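Local coordinates for protein deoxyhypusine hydroxylase (Homo sapiens, PDB 4D50) that hydroxylates the deoxyhypusine side chain of translation initiation factor eIF5A at a diiron centre, completing the formation of hypusine, at residues A[148-159]-A[178-189]. Sequence-based numbering, arbitrary orientation.
Sequences PYLSVDPAPPAE and FERYRAMFALRN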
loop_
_atom_site.group_PDB
_atom_site.type_symbol
_atom_site.label_atom_id
_atom_site.label_comp_id
_atom_site.label_asym_id
_atom_site.label_seq_id
_atom_site.Cartn_x
_atom_site.Cartn_y
_atom_site.Cartn_z
ATOM N N PRO A 148 14.368 -7.977 -4.723
ATOM C CA PRO A 148 13.702 -7.999 -6.031
ATOM C C PRO A 148 12.564 -7.015 -6.236
ATOM O O PRO A 148 12.087 -6.872 -7.320
ATOM C CB PRO A 148 13.159 -9.409 -6.131
ATOM C CG PRO A 148 13.137 -9.943 -4.733
ATOM C CD PRO A 148 14.174 -9.226 -3.970
ATOM N N TYR A 149 12.069 -6.371 -5.175
ATOM C CA TYR A 149 11.020 -5.338 -5.299
ATOM C C TYR A 149 11.562 -3.975 -4.826
ATOM O O TYR A 149 12.388 -3.914 -3.965
ATOM C CB TYR A 149 9.795 -5.765 -4.498
ATOM C CG TYR A 149 9.184 -7.019 -5.133
ATOM C CD1 TYR A 149 9.665 -8.271 -4.798
ATOM C CD2 TYR A 149 8.258 -6.922 -6.143
ATOM C CE1 TYR A 149 9.191 -9.410 -5.433
ATOM C CE2 TYR A 149 7.761 -8.032 -6.756
ATOM C CZ TYR A 149 8.235 -9.279 -6.373
ATOM O OH TYR A 149 7.816 -10.406 -6.891
ATOM N N LEU A 150 11.143 -2.923 -5.474
ATOM C CA LEU A 150 11.702 -1.607 -5.207
ATOM C C LEU A 150 10.898 -0.861 -4.170
ATOM O O LEU A 150 11.334 0.215 -3.697
ATOM C CB LEU A 150 11.830 -0.787 -6.485
ATOM C CG LEU A 150 12.773 -1.369 -7.574
ATOM C CD1 LEU A 150 12.672 -0.628 -8.870
ATOM C CD2 LEU A 150 14.225 -1.443 -7.089
ATOM N N SER A 151 9.806 -1.459 -3.763
ATOM C CA SER A 151 8.972 -0.933 -2.693
ATOM C C SER A 151 9.730 -0.837 -1.423
ATOM O O SER A 151 10.636 -1.668 -1.153
ATOM C CB SER A 151 7.705 -1.793 -2.478
ATOM O OG SER A 151 8.013 -3.144 -2.301
ATOM N N VAL A 152 9.325 0.106 -0.581
ATOM C CA VAL A 152 9.738 0.080 0.788
ATOM C C VAL A 152 8.678 -0.614 1.615
ATOM O O VAL A 152 7.543 -0.122 1.719
ATOM C CB VAL A 152 9.920 1.516 1.341
ATOM C CG1 VAL A 152 10.406 1.469 2.808
ATOM C CG2 VAL A 152 10.816 2.369 0.437
ATOM N N ASP A 153 9.030 -1.741 2.200
ATOM C CA ASP A 153 8.052 -2.642 2.808
ATOM C C ASP A 153 7.944 -2.406 4.283
ATOM O O ASP A 153 8.898 -1.884 4.921
ATOM C CB ASP A 153 8.470 -4.109 2.548
ATOM C CG ASP A 153 8.537 -4.460 1.050
ATOM O OD1 ASP A 153 7.769 -3.824 0.224
ATOM O OD2 ASP A 153 9.373 -5.288 0.699
ATOM N N PRO A 154 6.827 -2.797 4.902
ATOM C CA PRO A 154 6.711 -2.573 6.329
ATOM C C PRO A 154 7.548 -3.462 7.201
ATOM O O PRO A 154 7.565 -3.212 8.374
ATOM C CB PRO A 154 5.236 -2.892 6.622
ATOM C CG PRO A 154 4.732 -3.587 5.404
ATOM C CD PRO A 154 5.503 -3.055 4.297
ATOM N N ALA A 155 8.135 -4.514 6.642
ATOM C CA ALA A 155 9.008 -5.437 7.340
ATOM C C ALA A 155 9.983 -6.023 6.398
ATOM O O ALA A 155 9.695 -6.193 5.271
ATOM C CB ALA A 155 8.301 -6.542 8.090
ATOM N N PRO A 156 11.223 -6.261 6.902
ATOM C CA PRO A 156 12.271 -6.834 6.072
ATOM C C PRO A 156 12.026 -8.330 5.915
ATOM O O PRO A 156 11.401 -8.912 6.745
ATOM C CB PRO A 156 13.540 -6.635 6.910
ATOM C CG PRO A 156 13.028 -6.637 8.324
ATOM C CD PRO A 156 11.721 -5.902 8.235
ATOM N N PRO A 157 12.456 -8.903 4.819
ATOM C CA PRO A 157 12.120 -10.320 4.594
ATOM C C PRO A 157 12.799 -11.205 5.612
ATOM O O PRO A 157 13.921 -10.866 6.056
ATOM C CB PRO A 157 12.674 -10.593 3.195
ATOM C CG PRO A 157 13.759 -9.622 2.986
ATOM C CD PRO A 157 13.339 -8.379 3.763
ATOM N N ALA A 158 12.122 -12.272 5.986
ATOM C CA ALA A 158 12.687 -13.319 6.867
ATOM C C ALA A 158 13.910 -13.928 6.204
ATOM O O ALA A 158 14.011 -13.944 4.979
ATOM C CB ALA A 158 11.659 -14.383 7.202
ATOM N N GLU A 159 14.911 -14.332 7.012
ATOM C CA GLU A 159 16.062 -15.000 6.468
ATOM C C GLU A 159 15.813 -16.481 5.972
ATOM O O GLU A 159 16.453 -16.942 5.022
ATOM C CB GLU A 159 17.220 -14.987 7.497
ATOM C CG GLU A 159 17.868 -13.605 7.653
ATOM C CD GLU A 159 18.625 -13.128 6.442
ATOM O OE1 GLU A 159 19.035 -13.912 5.618
ATOM O OE2 GLU A 159 18.816 -11.906 6.279
ATOM N N PHE A 178 4.806 -8.871 13.319
ATOM C CA PHE A 178 5.979 -8.480 12.576
ATOM C C PHE A 178 6.675 -9.670 12.002
ATOM O O PHE A 178 7.128 -9.618 10.847
ATOM C CB PHE A 178 6.946 -7.704 13.479
ATOM C CG PHE A 178 8.095 -7.083 12.761
ATOM C CD1 PHE A 178 7.910 -5.980 11.969
ATOM C CD2 PHE A 178 9.389 -7.560 12.964
ATOM C CE1 PHE A 178 8.980 -5.371 11.359
ATOM C CE2 PHE A 178 10.452 -6.917 12.418
ATOM C CZ PHE A 178 10.256 -5.808 11.619
ATOM N N GLU A 179 6.754 -10.744 12.778
ATOM C CA GLU A 179 7.477 -11.930 12.311
ATOM C C GLU A 179 6.696 -12.570 11.128
ATOM O O GLU A 179 7.301 -13.090 10.164
ATOM C CB GLU A 179 7.643 -12.895 13.468
ATOM C CG GLU A 179 8.864 -12.714 14.348
ATOM C CD GLU A 179 8.937 -11.420 15.168
ATOM O OE1 GLU A 179 7.943 -10.657 15.258
ATOM O OE2 GLU A 179 10.036 -11.176 15.741
ATOM N N ARG A 180 5.370 -12.500 11.213
ATOM C CA ARG A 180 4.504 -13.031 10.194
ATOM C C ARG A 180 4.704 -12.225 8.921
ATOM O O ARG A 180 4.664 -12.807 7.838
ATOM C CB ARG A 180 3.026 -13.032 10.621
ATOM C CG ARG A 180 2.850 -13.794 11.885
ATOM C CD ARG A 180 1.394 -13.870 12.289
ATOM N NE ARG A 180 0.551 -14.587 11.337
ATOM C CZ ARG A 180 -0.793 -14.595 11.398
ATOM N NH1 ARG A 180 -1.450 -13.971 12.406
ATOM N NH2 ARG A 180 -1.527 -15.264 10.529
ATOM N N TYR A 181 4.777 -10.911 9.039
ATOM C CA TYR A 181 5.048 -10.053 7.882
ATOM C C TYR A 181 6.396 -10.339 7.284
ATOM O O TYR A 181 6.626 -10.293 6.051
ATOM C CB TYR A 181 4.952 -8.567 8.265
ATOM C CG TYR A 181 3.594 -7.938 8.114
ATOM C CD1 TYR A 181 2.483 -8.472 8.758
ATOM C CD2 TYR A 181 3.452 -6.747 7.480
ATOM C CE1 TYR A 181 1.232 -7.922 8.619
ATOM C CE2 TYR A 181 2.180 -6.182 7.344
ATOM C CZ TYR A 181 1.091 -6.773 7.918
ATOM O OH TYR A 181 -0.186 -6.176 7.835
ATOM N N ARG A 182 7.385 -10.648 8.132
ATOM C CA ARG A 182 8.696 -10.949 7.544
ATOM C C ARG A 182 8.641 -12.215 6.638
ATOM O O ARG A 182 9.290 -12.298 5.607
ATOM C CB ARG A 182 9.730 -11.154 8.714
ATOM C CG ARG A 182 10.053 -9.886 9.442
ATOM C CD ARG A 182 11.388 -9.936 10.187
ATOM N NE ARG A 182 12.505 -10.201 9.304
ATOM C CZ ARG A 182 13.730 -10.469 9.753
ATOM N NH1 ARG A 182 13.950 -10.521 11.068
ATOM N NH2 ARG A 182 14.684 -10.760 8.904
ATOM N N ALA A 183 7.841 -13.183 7.049
ATOM C CA ALA A 183 7.713 -14.466 6.356
ATOM C C ALA A 183 6.909 -14.193 5.071
ATOM O O ALA A 183 7.227 -14.732 4.039
ATOM C CB ALA A 183 6.964 -15.426 7.230
ATOM N N MET A 184 6.020 -13.245 5.140
ATOM C CA MET A 184 5.161 -12.841 4.003
ATOM C C MET A 184 6.064 -12.225 2.896
ATOM O O MET A 184 5.970 -12.600 1.723
ATOM C CB MET A 184 4.090 -11.811 4.405
ATOM C CG MET A 184 2.997 -11.629 3.368
ATOM S SD MET A 184 2.010 -10.147 3.824
ATOM C CE MET A 184 1.241 -10.641 5.322
ATOM N N PHE A 185 6.960 -11.305 3.259
ATOM C CA PHE A 185 7.850 -10.712 2.281
ATOM C C PHE A 185 8.859 -11.681 1.793
ATOM O O PHE A 185 9.207 -11.641 0.592
ATOM C CB PHE A 185 8.471 -9.393 2.785
ATOM C CG PHE A 185 7.450 -8.344 2.919
ATOM C CD1 PHE A 185 6.840 -7.817 1.784
ATOM C CD2 PHE A 185 7.025 -7.938 4.171
ATOM C CE1 PHE A 185 5.808 -6.905 1.892
ATOM C CE2 PHE A 185 5.932 -7.077 4.251
ATOM C CZ PHE A 185 5.324 -6.632 3.112
ATOM N N ALA A 186 9.335 -12.611 2.650
ATOM C CA ALA A 186 10.219 -13.688 2.146
ATOM C C ALA A 186 9.544 -14.616 1.142
ATOM O O ALA A 186 10.169 -15.033 0.185
ATOM C CB ALA A 186 10.764 -14.521 3.293
ATOM N N LEU A 187 8.273 -14.814 1.298
ATOM C CA LEU A 187 7.454 -15.685 0.368
ATOM C C LEU A 187 7.364 -15.015 -0.967
ATOM O O LEU A 187 7.570 -15.632 -1.964
ATOM C CB LEU A 187 6.113 -15.997 0.968
ATOM C CG LEU A 187 6.131 -17.132 1.991
ATOM C CD1 LEU A 187 4.895 -17.094 2.866
ATOM C CD2 LEU A 187 6.319 -18.456 1.336
ATOM N N ARG A 188 7.023 -13.736 -0.956
ATOM C CA ARG A 188 6.908 -12.924 -2.138
ATOM C C ARG A 188 8.246 -12.979 -2.917
ATOM O O ARG A 188 8.289 -13.260 -4.117
ATOM C CB ARG A 188 6.450 -11.524 -1.836
ATOM C CG ARG A 188 6.544 -10.648 -3.081
ATOM C CD ARG A 188 6.736 -9.159 -2.748
ATOM N NE ARG A 188 8.020 -8.919 -2.111
ATOM C CZ ARG A 188 8.356 -7.800 -1.470
ATOM N NH1 ARG A 188 7.544 -6.715 -1.444
ATOM N NH2 ARG A 188 9.570 -7.740 -0.963
ATOM N N ASN A 189 9.364 -12.787 -2.194
ATOM C CA ASN A 189 10.664 -12.798 -2.842
ATOM C C ASN A 189 11.081 -14.163 -3.368
ATOM O O ASN A 189 11.763 -14.220 -4.433
ATOM C CB ASN A 189 11.724 -12.351 -1.827
ATOM C CG ASN A 189 11.584 -10.861 -1.470
ATOM O OD1 ASN A 189 10.757 -10.100 -1.998
ATOM N ND2 ASN A 189 12.434 -10.434 -0.560
HETATM O O HOH W 1 9.289 -12.789 -6.516
#
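Pro157 and Arg182 bring their CA atoms within 4.6 Å where the proline-rich loop 148-159, extended over residues 155-158, runs across helix 178-189, and beside them Ala158 N donates to Arg182 O (2.9 Å), also an acceptor for Ala186 N. Prolines suit this chain, being stiff, apolar and without an N-H to satisfy. A bend at chi3 (59°) brings the Arg182 guanidinium to the loop carbonyls, NE to Pro156 O and NH2 to Pro157 O, while Pro156 CG lies over its face. The NH2 bond is almost straight (174°). Ala155 is small enough to sit close against the helix, its CB touching Phe178 CE1 (3.5 Å) and Tyr181 CB, and Pro154 CG meets the Tyr181 ring edge. Asp153 stacks on Phe185, its CB 4.0 Å from the ring centroid. Arg188, long, flat-ended and cationic, can stack on rings and bond at its edge: its guanidinium is sandwiched between Tyr149 CD1 and Phe185 CD1, its CD making a CH-pi contact over one Tyr149 face. End-on, NH1 and NH2 both hold Asp153 OD2 (3.0 Å from NH2); NE and NH2 grip Asn189 OD1, and NH1 also bonds Gln220. Ser151 OG steadies Asp153 through OD1 (2.6 Å). A leucine at Arg188 would probably leave the Asp153 carboxylate without its countercharge and Asn189 OD1 without two donors. This is the loop between helix 121-140 and helix 163-171, joining the two groups of HEAT-like repeats, packed on helix 177-190 of an all-helical solenoid; the Tyr181 side chain lies about 5 Å from that of the iron ligand His212.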